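Local coordinates for protein succinate-semialdehyde dehydrogenase (Synechococcus sp., PDB 4ITB) that probably oxidises succinate semialdehyde to succinate with an NADP-type coenzyme as hydride acceptor, as a member of the aldehyde dehydrogenase family, at residues M71-G76 and D295-E300; I83-K88 and N133-Q138; M258-S263 and T301-L306. All coordinates share one frame; numbering follows the deposited sequence.

Contact 1 of 3, residues M71-G76 and D295-E300; sequences MTTEMG and DPMAPE
Met297 sets CG anti to its own carbonyl carbon (chi1 -78°), bends at chi2 and then runs straight, which carries CE over to Thr72 and Thr73. Here the last turn of helix 64-75, from the cofactor-binding half of the aldehyde dehydrogenase fold, meets a type I beta turn, Asp295 to Ala298, from the catalytic half. Thr72 offers its methyl and not its hydroxyl: Thr72 CG2 lies 3.6 Å from Pro296 CG and equally near Met297 CE, wedged between the two, while OG1 is hydrogen-bonded to Ala68 O, one turn back, and to Lys77 O, just past the helix end. Thr73 OG1, which bonds Glu69 O, has Met297 CE 3.5 Å away as a plain van der Waals neighbour. The turn is stiffened from within, because Asp295 OD1 accepts from Met297 N at 3.0 Å, an Asx turn with the donor above the carboxylate plane. Cutting Met297 back to an alanine removes SD and CE, and is likely to leave the Thr72 methyl and the Thr73 flank without their cover. Gly76 leaves the helix with positive phi (87°), and Gly76 O, bonded to Asn260 ND2, comes to 3.3 Å from Pro296 CB.

Contact 2 of 3, residues I83-K88 and N133-Q138; sequences IAEAEK and NFPFWQ. With SSN (4-oxobutanoic acid), chain D; NDP (NADPH dihydro-nicotinamide-adenine-dinucleotide phosphate), chain C.
Glu85 pushes its extended side chain into the loop ahead of helix 137-148, and this is the tight end of the contact. Glu85 OE2 accepts from two successive backbone amides, Phe136 N and Trp137 N, each at 2.8 Å; the second bond is nearly straight (169°) and the first more bent. Both lengths carry some doubt, since the oxygen is modelled tight against the backbone. OE1 forms a salt bridge with Lys77, and Glu85 CG lies 3.5 Å from Trp137 CB, the carboxylate standing square to the indole plane. The Lys88 end is looser and partly exposed. With CG anti to the backbone N (chi1 -161°), the straight chain stretches over one face of the indole, Lys88 CE 3.9 Å from the centroid of the Trp137 six-membered ring in a CH-pi contact, and NZ goes on to Ser421 O. The indole edge serves the ligand: Trp137 NE1 donates to SSN O1 at 3.0 Å. Asn133 ND2 reaches SSN O4 at 3.1 Å and also bonds Gln262 O, consistent with an oxyanion-hole asparagine of this family. Helix 79-103 thus backs the start of helix 137-148, with helix 64-75 touching Glu85 and Phe136, and helix 162-175 packing on Phe136.

Contact 3 of 3, residues M258-S263 and T301-L306; sequences MNNGQS and TDIGPL. With SSN (4-oxobutanoic acid), chain D.
Asn260 reaches across with its amide to the backbone of Gly304 and gives up far more surface than any other residue here. Asn260 OD1 accepts from Gly304 N at 2.8 Å, the N-H arriving from well above the carbonyl plane and not on a lone pair. On the other branch of the amide a water, 2.9 Å from Asn260 ND2, also accepts a hydrogen bond from Gln262 NE2 and donates one to Pro305 O, so both amide side chains are tied to the facing loop through a single molecule. A second water accepts from Asn260 N and donates to Asp302 O. Leu306 lies against both residues: Leu306 CD2 is 3.5 Å from Asn260 O and 3.7 Å from Gln262 OE1, and the leucine also packs on helix 309-325. Gln262, its chain extended beyond CG (chi2 160°), lays Gln262 OE1 3.5 Å from Leu306 CA, and the same oxygen accepts from Ala307 N. Gln262 NE2 returns to Asn259 O at 3.1 Å; that oxygen is gripped by Gln262 N as well, the two donors coming from opposite faces of its plane. The backbone angles at Gly261, between the two amide residues, call for glycine. This compact loop, Asn-Gly-Gln-Ser leading to Cys264, whose N bonds SSN, matches the signature that carries the nucleophilic cysteine in aldehyde dehydrogenases.

From the N terminus, 71-76 opens contact 1, and the chain soon runs through 83-88 to return at 133-138, closing contact 2 wholly within the loop of contact 1. Contact 3 opens later at 258-263, still inside that loop, but closes at 301-306 after 295-300 has closed contact 1, so these two cross. Contacts 2 and 3 follow in series; both reach the ligand, and the bond from Asn259 ND2 to Asn133 O (2.9 Å) joins them directly. Met71 CE rests on Phe136 CG, joining contacts 1 and 2, and Thr301 OG1 joins 3 to 1 through Asp295 O. Contact 1 and these bonds unite the cofactor-binding and catalytic parts; contacts 2 and 3 each hold one together.

Contact 1 of 3, residues M71-G76 and D295-E300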
loop_
_atom_site.group_PDB
_atom_site.type_symbol
_atom_site.label_atom_id
_atom_site.label_comp_id
_atom_site.label_asym_id
_atom_site.label_seq_id
_atom_site.Cartn_x
_atom_site.Cartn_y
_atom_site.Cartn_z
ATOM N N MET A 71 13.327 24.317 16.031
ATOM C CA MET A 71 13.157 22.922 16.451
ATOM C C MET A 71 13.520 22.744 17.923
ATOM O O MET A 71 12.754 22.161 18.695
ATOM C CB MET A 71 14.014 21.971 15.598
ATOM C CG MET A 71 13.700 21.959 14.081
ATOM S SD MET A 71 14.655 20.710 13.139
ATOM C CE MET A 71 15.371 21.740 11.840
ATOM N N THR A 72 14.684 23.249 18.310
ATOM C CA THR A 72 15.152 23.111 19.689
ATOM C C THR A 72 14.210 23.781 20.681
ATOM O O THR A 72 13.882 23.203 21.723
ATOM C CB THR A 72 16.560 23.681 19.822
ATOM O OG1 THR A 72 17.454 22.910 19.010
ATOM C CG2 THR A 72 17.029 23.674 21.272
ATOM N N THR A 73 13.748 24.980 20.342
ATOM C CA THR A 73 12.823 25.707 21.201
ATOM C C THR A 73 11.523 24.940 21.414
ATOM O O THR A 73 11.019 24.869 22.534
ATOM C CB THR A 73 12.502 27.085 20.610
ATOM O OG1 THR A 73 13.710 27.851 20.542
ATOM C CG2 THR A 73 11.464 27.825 21.455
ATOM N N GLU A 74 10.978 24.364 20.342
ATOM C CA GLU A 74 9.676 23.716 20.437
ATOM C C GLU A 74 9.717 22.321 21.038
ATOM O O GLU A 74 8.812 21.939 21.768
ATOM C CB GLU A 74 8.970 23.669 19.075
ATOM C CG GLU A 74 8.580 25.028 18.541
ATOM C CD GLU A 74 7.467 24.952 17.521
ATOM O OE1 GLU A 74 7.657 24.290 16.474
ATOM O OE2 GLU A 74 6.403 25.561 17.769
ATOM N N MET A 75 10.753 21.549 20.710
ATOM C CA MET A 75 10.746 20.135 21.070
ATOM C C MET A 75 12.019 19.577 21.719
ATOM O O MET A 75 12.076 18.390 22.001
ATOM C CB MET A 75 10.247 19.259 19.909
ATOM C CG MET A 75 10.944 19.478 18.562
ATOM S SD MET A 75 12.679 18.897 18.489
ATOM C CE MET A 75 12.456 17.148 18.889
ATOM N N GLY A 76 13.022 20.424 21.951
ATOM C CA GLY A 76 14.101 20.089 22.872
ATOM C C GLY A 76 15.311 19.323 22.362
ATOM O O GLY A 76 16.228 19.050 23.136
ATOM N N ASP A 295 20.956 22.362 28.662
ATOM C CA ASP A 295 20.271 23.231 27.705
ATOM C C ASP A 295 20.630 22.780 26.296
ATOM O O ASP A 295 21.798 22.789 25.919
ATOM C CB ASP A 295 20.721 24.684 27.916
ATOM C CG ASP A 295 19.915 25.686 27.093
ATOM O OD1 ASP A 295 19.232 25.292 26.125
ATOM O OD2 ASP A 295 19.965 26.889 27.426
ATOM N N PRO A 296 19.618 22.381 25.508
ATOM C CA PRO A 296 19.915 21.886 24.159
ATOM C C PRO A 296 20.466 22.963 23.221
ATOM O O PRO A 296 21.031 22.613 22.191
ATOM C CB PRO A 296 18.563 21.351 23.669
ATOM C CG PRO A 296 17.535 22.105 24.478
ATOM C CD PRO A 296 18.185 22.297 25.835
ATOM N N MET A 297 20.337 24.240 23.571
ATOM C CA MET A 297 20.940 25.290 22.748
ATOM C C MET A 297 22.448 25.386 22.912
ATOM O O MET A 297 23.129 25.972 22.073
ATOM C CB MET A 297 20.312 26.651 23.044
ATOM C CG MET A 297 18.959 26.851 22.404
ATOM S SD MET A 297 18.847 26.819 20.575
ATOM C CE MET A 297 17.101 27.149 20.489
ATOM N N ALA A 298 22.973 24.811 23.990
ATOM C CA ALA A 298 24.411 24.841 24.228
ATOM C C ALA A 298 25.099 23.768 23.392
ATOM O O ALA A 298 24.672 22.618 23.391
ATOM C CB ALA A 298 24.710 24.648 25.702
ATOM N N PRO A 299 26.167 24.136 22.670
ATOM C CA PRO A 299 26.813 23.211 21.728
ATOM C C PRO A 299 27.405 21.958 22.379
ATOM O O PRO A 299 27.580 20.940 21.706
ATOM C CB PRO A 299 27.924 24.065 21.103
ATOM C CG PRO A 299 28.147 25.179 22.073
ATOM C CD PRO A 299 26.796 25.467 22.655
ATOM N N GLU A 300 27.698 22.034 23.672
ATOM C CA GLU A 300 28.303 20.911 24.392
ATOM C C GLU A 300 27.291 19.883 24.912
ATOM O O GLU A 300 27.667 18.800 25.361
ATOM C CB GLU A 300 29.157 21.424 25.555
ATOM C CG GLU A 300 28.378 22.168 26.628
ATOM C CD GLU A 300 28.187 23.646 26.319
ATOM O OE1 GLU A 300 27.635 24.354 27.187
ATOM O OE2 GLU A 300 28.592 24.101 25.226
#

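Contact 2 of 3, residues I83-K88 and N133-Q138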
loop_
_atom_site.group_PDB
_atom_site.type_symbol
_atom_site.label_atom_id
_atom_site.label_comp_id
_atom_site.label_asym_id
_atom_site.label_seq_id
_atom_site.Cartn_x
_atom_site.Cartn_y
_atom_site.Cartn_z
ATOM N N ILE A 83 20.531 21.277 13.505
ATOM C CA ILE A 83 21.263 21.725 12.329
ATOM C C ILE A 83 21.424 20.556 11.357
ATOM O O ILE A 83 21.151 20.695 10.158
ATOM C CB ILE A 83 22.638 22.333 12.705
ATOM C CG1 ILE A 83 22.444 23.722 13.312
ATOM C CG2 ILE A 83 23.547 22.405 11.481
ATOM C CD1 ILE A 83 23.693 24.296 13.945
ATOM N N ALA A 84 21.829 19.396 11.870
ATOM C CA ALA A 84 21.956 18.210 11.030
ATOM C C ALA A 84 20.624 17.835 10.394
ATOM O O ALA A 84 20.573 17.420 9.235
ATOM C CB ALA A 84 22.527 17.028 11.823
ATOM N N GLU A 85 19.537 17.994 11.145
ATOM C CA GLU A 85 18.213 17.677 10.623
ATOM C C GLU A 85 17.821 18.597 9.457
ATOM O O GLU A 85 17.265 18.137 8.453
ATOM C CB GLU A 85 17.153 17.710 11.726
ATOM C CG GLU A 85 15.789 17.375 11.160
ATOM C CD GLU A 85 14.688 17.236 12.182
ATOM O OE1 GLU A 85 14.959 17.151 13.407
ATOM O OE2 GLU A 85 13.524 17.200 11.743
ATOM N N ALA A 86 18.111 19.890 9.584
ATOM C CA ALA A 86 17.850 20.823 8.494
ATOM C C ALA A 86 18.705 20.485 7.267
ATOM O O ALA A 86 18.237 20.565 6.127
ATOM C CB ALA A 86 18.097 22.248 8.950
ATOM N N GLU A 87 19.959 20.099 7.492
ATOM C CA GLU A 87 20.821 19.690 6.390
ATOM C C GLU A 87 20.298 18.435 5.690
ATOM O O GLU A 87 20.336 18.334 4.464
ATOM C CB GLU A 87 22.255 19.461 6.892
ATOM C CG GLU A 87 22.942 20.716 7.418
ATOM C CD GLU A 87 23.353 21.702 6.336
ATOM O OE1 GLU A 87 23.871 22.781 6.699
ATOM O OE2 GLU A 87 23.169 21.414 5.132
ATOM N N LYS A 88 19.798 17.482 6.462
ATOM C CA LYS A 88 19.295 16.245 5.885
ATOM C C LYS A 88 18.007 16.521 5.097
ATOM O O LYS A 88 17.750 15.894 4.055
ATOM C CB LYS A 88 19.080 15.206 6.988
ATOM C CG LYS A 88 18.991 13.764 6.507
ATOM C CD LYS A 88 18.871 12.814 7.691
ATOM C CE LYS A 88 18.788 11.372 7.242
ATOM N NZ LYS A 88 18.828 10.475 8.432
ATOM N N ASN A 133 9.154 14.530 16.587
ATOM C CA ASN A 133 10.535 14.139 16.912
ATOM C C ASN A 133 11.581 14.533 15.873
ATOM O O ASN A 133 12.730 14.796 16.214
ATOM C CB ASN A 133 10.642 12.661 17.318
ATOM C CG ASN A 133 10.329 11.712 16.188
ATOM O OD1 ASN A 133 9.546 12.027 15.283
ATOM N ND2 ASN A 133 10.932 10.528 16.237
ATOM N N PHE A 134 11.164 14.588 14.612
ATOM C CA PHE A 134 12.006 15.123 13.546
ATOM C C PHE A 134 11.102 16.058 12.762
ATOM O O PHE A 134 10.611 15.726 11.675
ATOM C CB PHE A 134 12.589 14.007 12.667
ATOM C CG PHE A 134 13.583 13.133 13.385
ATOM C CD1 PHE A 134 13.187 11.933 13.956
ATOM C CD2 PHE A 134 14.904 13.524 13.499
ATOM C CE1 PHE A 134 14.101 11.131 14.633
ATOM C CE2 PHE A 134 15.831 12.719 14.171
ATOM C CZ PHE A 134 15.419 11.526 14.737
ATOM N N PRO A 135 10.852 17.244 13.325
ATOM C CA PRO A 135 9.758 18.077 12.812
ATOM C C PRO A 135 10.017 18.691 11.440
ATOM O O PRO A 135 9.064 19.143 10.807
ATOM C CB PRO A 135 9.613 19.158 13.887
ATOM C CG PRO A 135 10.974 19.255 14.510
ATOM C CD PRO A 135 11.561 17.868 14.456
ATOM N N PHE A 136 11.272 18.729 10.995
ATOM C CA PHE A 136 11.578 19.130 9.619
ATOM C C PHE A 136 11.783 17.914 8.716
ATOM O O PHE A 136 11.155 17.794 7.657
ATOM C CB PHE A 136 12.831 20.017 9.579
ATOM C CG PHE A 136 12.553 21.492 9.750
ATOM C CD1 PHE A 136 11.891 21.972 10.879
ATOM C CD2 PHE A 136 12.986 22.405 8.798
ATOM C CE1 PHE A 136 11.656 23.338 11.043
ATOM C CE2 PHE A 136 12.754 23.765 8.961
ATOM C CZ PHE A 136 12.084 24.227 10.074
ATOM N N TRP A 137 12.671 17.016 9.133
ATOM C CA TRP A 137 13.057 15.880 8.302
ATOM C C TRP A 137 11.884 14.981 7.923
ATOM O O TRP A 137 11.771 14.572 6.778
ATOM C CB TRP A 137 14.177 15.097 8.996
ATOM C CG TRP A 137 14.369 13.686 8.516
ATOM C CD1 TRP A 137 14.151 12.544 9.230
ATOM C CD2 TRP A 137 14.830 13.271 7.221
ATOM N NE1 TRP A 137 14.444 11.445 8.459
ATOM C CE2 TRP A 137 14.861 11.864 7.224
ATOM C CE3 TRP A 137 15.217 13.958 6.063
ATOM C CZ2 TRP A 137 15.269 11.128 6.109
ATOM C CZ3 TRP A 137 15.619 13.225 4.955
ATOM C CH2 TRP A 137 15.635 11.824 4.984
ATOM N N GLN A 138 11.009 14.661 8.871
ATOM C CA GLN A 138 9.879 13.795 8.532
ATOM C C GLN A 138 9.001 14.440 7.475
ATOM O O GLN A 138 8.477 13.766 6.580
ATOM C CB GLN A 138 9.034 13.485 9.759
ATOM C CG GLN A 138 9.790 12.864 10.896
ATOM C CD GLN A 138 9.613 11.376 10.956
ATOM O OE1 GLN A 138 9.346 10.725 9.944
ATOM N NE2 GLN A 138 9.749 10.820 12.153
HETATM C C1 SSN D . 14.861 8.797 11.094
HETATM O O1 SSN D . 14.535 8.813 9.875
HETATM C C2 SSN D . 13.912 8.360 12.159
HETATM O O2 SSN D . 16.011 9.164 11.432
HETATM C C3 SSN D . 12.466 8.170 11.853
HETATM C C4 SSN D . 11.578 7.666 12.948
HETATM O O4 SSN D . 11.627 8.292 14.185
HETATM P PA NDP C . 1.248 10.485 18.323
HETATM O O1A NDP C . 1.162 9.238 17.488
HETATM O O2A NDP C . 0.073 10.853 19.188
HETATM O O5B NDP C . 1.470 11.733 17.329
HETATM C C5B NDP C . 1.902 11.625 15.968
HETATM C C4B NDP C . 1.018 12.472 15.055
HETATM O O4B NDP C . -0.259 11.837 14.941
HETATM C C3B NDP C . 0.733 13.877 15.582
HETATM O O3B NDP C . 0.550 14.755 14.461
HETATM C C2B NDP C . -0.593 13.675 16.287
HETATM O O2B NDP C . -1.331 14.875 16.420
HETATM C C1B NDP C . -1.276 12.772 15.304
HETATM N N9A NDP C . -2.364 11.953 15.846
HETATM C C8A NDP C . -2.461 11.393 17.072
HETATM N N7A NDP C . -3.609 10.673 17.167
HETATM C C5A NDP C . -4.226 10.753 15.976
HETATM C C6A NDP C . -5.471 10.248 15.386
HETATM N N6A NDP C . -6.299 9.460 16.110
HETATM N N1A NDP C . -5.731 10.589 14.109
HETATM C C2A NDP C . -4.922 11.365 13.375
HETATM N N3A NDP C . -3.781 11.878 13.852
HETATM C C4A NDP C . -3.404 11.600 15.117
HETATM O O3 NDP C . 2.567 10.431 19.252
HETATM P PN NDP C . 2.777 10.954 20.776
HETATM O O1N NDP C . 1.562 10.722 21.648
HETATM O O2N NDP C . 3.403 12.321 20.722
HETATM O O5D NDP C . 3.925 9.912 21.205
HETATM C C5D NDP C . 3.538 8.690 21.835
HETATM C C4D NDP C . 4.459 7.554 21.409
HETATM O O4D NDP C . 4.317 7.263 20.014
HETATM C C3D NDP C . 5.931 7.887 21.579
HETATM O O3D NDP C . 6.391 7.641 22.904
HETATM C C2D NDP C . 6.565 6.925 20.604
HETATM O O2D NDP C . 6.591 5.624 21.207
HETATM C C1D NDP C . 5.588 6.924 19.434
HETATM N N1N NDP C . 6.018 7.892 18.401
HETATM C C2N NDP C . 6.640 7.427 17.308
HETATM C C3N NDP C . 7.331 8.277 16.444
HETATM C C7N NDP C . 8.015 7.740 15.219
HETATM O O7N NDP C . 8.959 8.349 14.735
HETATM N N7N NDP C . 7.578 6.614 14.664
HETATM C C4N NDP C . 7.409 9.761 16.711
HETATM C C5N NDP C . 6.462 10.154 17.745
HETATM C C6N NDP C . 5.807 9.218 18.533
HETATM P P2B NDP C . -1.372 15.687 17.804
HETATM O O1X NDP C . -2.302 16.817 17.482
HETATM O O2X NDP C . -1.964 14.722 18.815
HETATM O O3X NDP C . 0.023 16.108 18.156
#

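Contact 3 of 3, residues M258-S263 and T301-L306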
loop_
_atom_site.group_PDB
_atom_site.type_symbol
_atom_site.label_atom_id
_atom_site.label_comp_id
_atom_site.label_asym_id
_atom_site.label_seq_id
_atom_site.Cartn_x
_atom_site.Cartn_y
_atom_site.Cartn_z
ATOM N N MET A 258 20.773 9.584 20.733
ATOM C CA MET A 258 20.510 10.649 19.755
ATOM C C MET A 258 19.056 11.100 19.838
ATOM O O MET A 258 18.165 10.305 20.134
ATOM C CB MET A 258 20.837 10.172 18.332
ATOM C CG MET A 258 20.010 8.971 17.847
ATOM S SD MET A 258 20.366 8.392 16.152
ATOM C CE MET A 258 19.273 6.959 16.043
ATOM N N ASN A 259 18.827 12.387 19.592
ATOM C CA ASN A 259 17.479 12.956 19.630
ATOM C C ASN A 259 16.831 12.725 20.989
ATOM O O ASN A 259 15.613 12.521 21.095
ATOM C CB ASN A 259 16.595 12.380 18.517
ATOM C CG ASN A 259 15.619 13.401 17.976
ATOM O OD1 ASN A 259 15.997 14.537 17.676
ATOM N ND2 ASN A 259 14.350 13.017 17.873
ATOM N N ASN A 260 17.665 12.759 22.029
ATOM C CA ASN A 260 17.239 12.490 23.409
ATOM C C ASN A 260 16.509 11.156 23.547
ATOM O O ASN A 260 15.609 11.000 24.378
ATOM C CB ASN A 260 16.404 13.660 23.949
ATOM C CG ASN A 260 17.105 15.000 23.763
ATOM O OD1 ASN A 260 18.332 15.076 23.837
ATOM N ND2 ASN A 260 16.330 16.059 23.509
ATOM N N GLY A 261 16.909 10.201 22.711
ATOM C CA GLY A 261 16.329 8.871 22.708
ATOM C C GLY A 261 15.069 8.717 21.871
ATOM O O GLY A 261 14.570 7.609 21.683
ATOM N N GLN A 262 14.552 9.833 21.366
ATOM C CA GLN A 262 13.233 9.851 20.742
ATOM C C GLN A 262 13.306 9.596 19.239
ATOM O O GLN A 262 13.000 10.460 18.413
ATOM C CB GLN A 262 12.542 11.178 21.062
ATOM C CG GLN A 262 12.431 11.431 22.571
ATOM C CD GLN A 262 12.208 12.884 22.915
ATOM O OE1 GLN A 262 11.310 13.212 23.697
ATOM N NE2 GLN A 262 13.026 13.764 22.351
ATOM N N SER A 263 13.735 8.389 18.887
ATOM C CA SER A 263 13.786 7.970 17.492
ATOM C C SER A 263 13.217 6.583 17.332
ATOM O O SER A 263 13.480 5.689 18.142
ATOM C CB SER A 263 15.216 7.971 16.968
ATOM O OG SER A 263 15.250 7.378 15.677
ATOM N N THR A 301 26.009 20.223 24.858
ATOM C CA THR A 301 24.970 19.343 25.386
ATOM C C THR A 301 24.772 18.095 24.533
ATOM O O THR A 301 24.645 18.191 23.313
ATOM C CB THR A 301 23.631 20.093 25.489
ATOM O OG1 THR A 301 23.785 21.190 26.397
ATOM C CG2 THR A 301 22.511 19.176 25.975
ATOM N N ASP A 302 24.746 16.932 25.182
ATOM C CA ASP A 302 24.394 15.679 24.513
ATOM C C ASP A 302 22.905 15.388 24.629
ATOM O O ASP A 302 22.273 14.967 23.660
ATOM C CB ASP A 302 25.163 14.502 25.122
ATOM C CG ASP A 302 26.641 14.576 24.863
ATOM O OD1 ASP A 302 27.035 14.735 23.691
ATOM O OD2 ASP A 302 27.414 14.491 25.840
ATOM N N ILE A 303 22.353 15.604 25.819
ATOM C CA ILE A 303 20.987 15.223 26.133
ATOM C C ILE A 303 20.192 16.442 26.588
ATOM O O ILE A 303 20.478 17.014 27.645
ATOM C CB ILE A 303 20.948 14.189 27.297
ATOM C CG1 ILE A 303 21.874 12.995 27.029
ATOM C CG2 ILE A 303 19.520 13.751 27.586
ATOM C CD1 ILE A 303 21.486 12.161 25.832
ATOM N N GLY A 304 19.210 16.846 25.791
ATOM C CA GLY A 304 18.266 17.862 26.218
ATOM C C GLY A 304 17.082 17.216 26.917
ATOM O O GLY A 304 17.107 16.017 27.220
ATOM N N PRO A 305 16.030 17.997 27.179
ATOM C CA PRO A 305 14.837 17.445 27.820
ATOM C C PRO A 305 14.049 16.592 26.836
ATOM O O PRO A 305 14.206 16.770 25.620
ATOM C CB PRO A 305 14.029 18.701 28.165
ATOM C CG PRO A 305 14.373 19.653 27.040
ATOM C CD PRO A 305 15.839 19.400 26.763
ATOM N N LEU A 306 13.216 15.690 27.342
ATOM C CA LEU A 306 12.222 15.025 26.506
ATOM C C LEU A 306 11.217 16.069 26.013
ATOM O O LEU A 306 11.091 17.141 26.603
ATOM C CB LEU A 306 11.523 13.907 27.280
ATOM C CG LEU A 306 12.467 12.822 27.800
ATOM C CD1 LEU A 306 11.670 11.773 28.544
ATOM C CD2 LEU A 306 13.230 12.197 26.640
HETATM C C1 SSN D . 14.861 8.797 11.094
HETATM O O1 SSN D . 14.535 8.813 9.875
HETATM C C2 SSN D . 13.912 8.360 12.159
HETATM O O2 SSN D . 16.011 9.164 11.432
HETATM C C3 SSN D . 12.466 8.170 11.853
HETATM C C4 SSN D . 11.578 7.666 12.948
HETATM O O4 SSN D . 11.627 8.292 14.185
HETATM O O HOH W 1 13.474 16.420 23.145
HETATM O O HOH W 2 20.492 13.518 22.107
#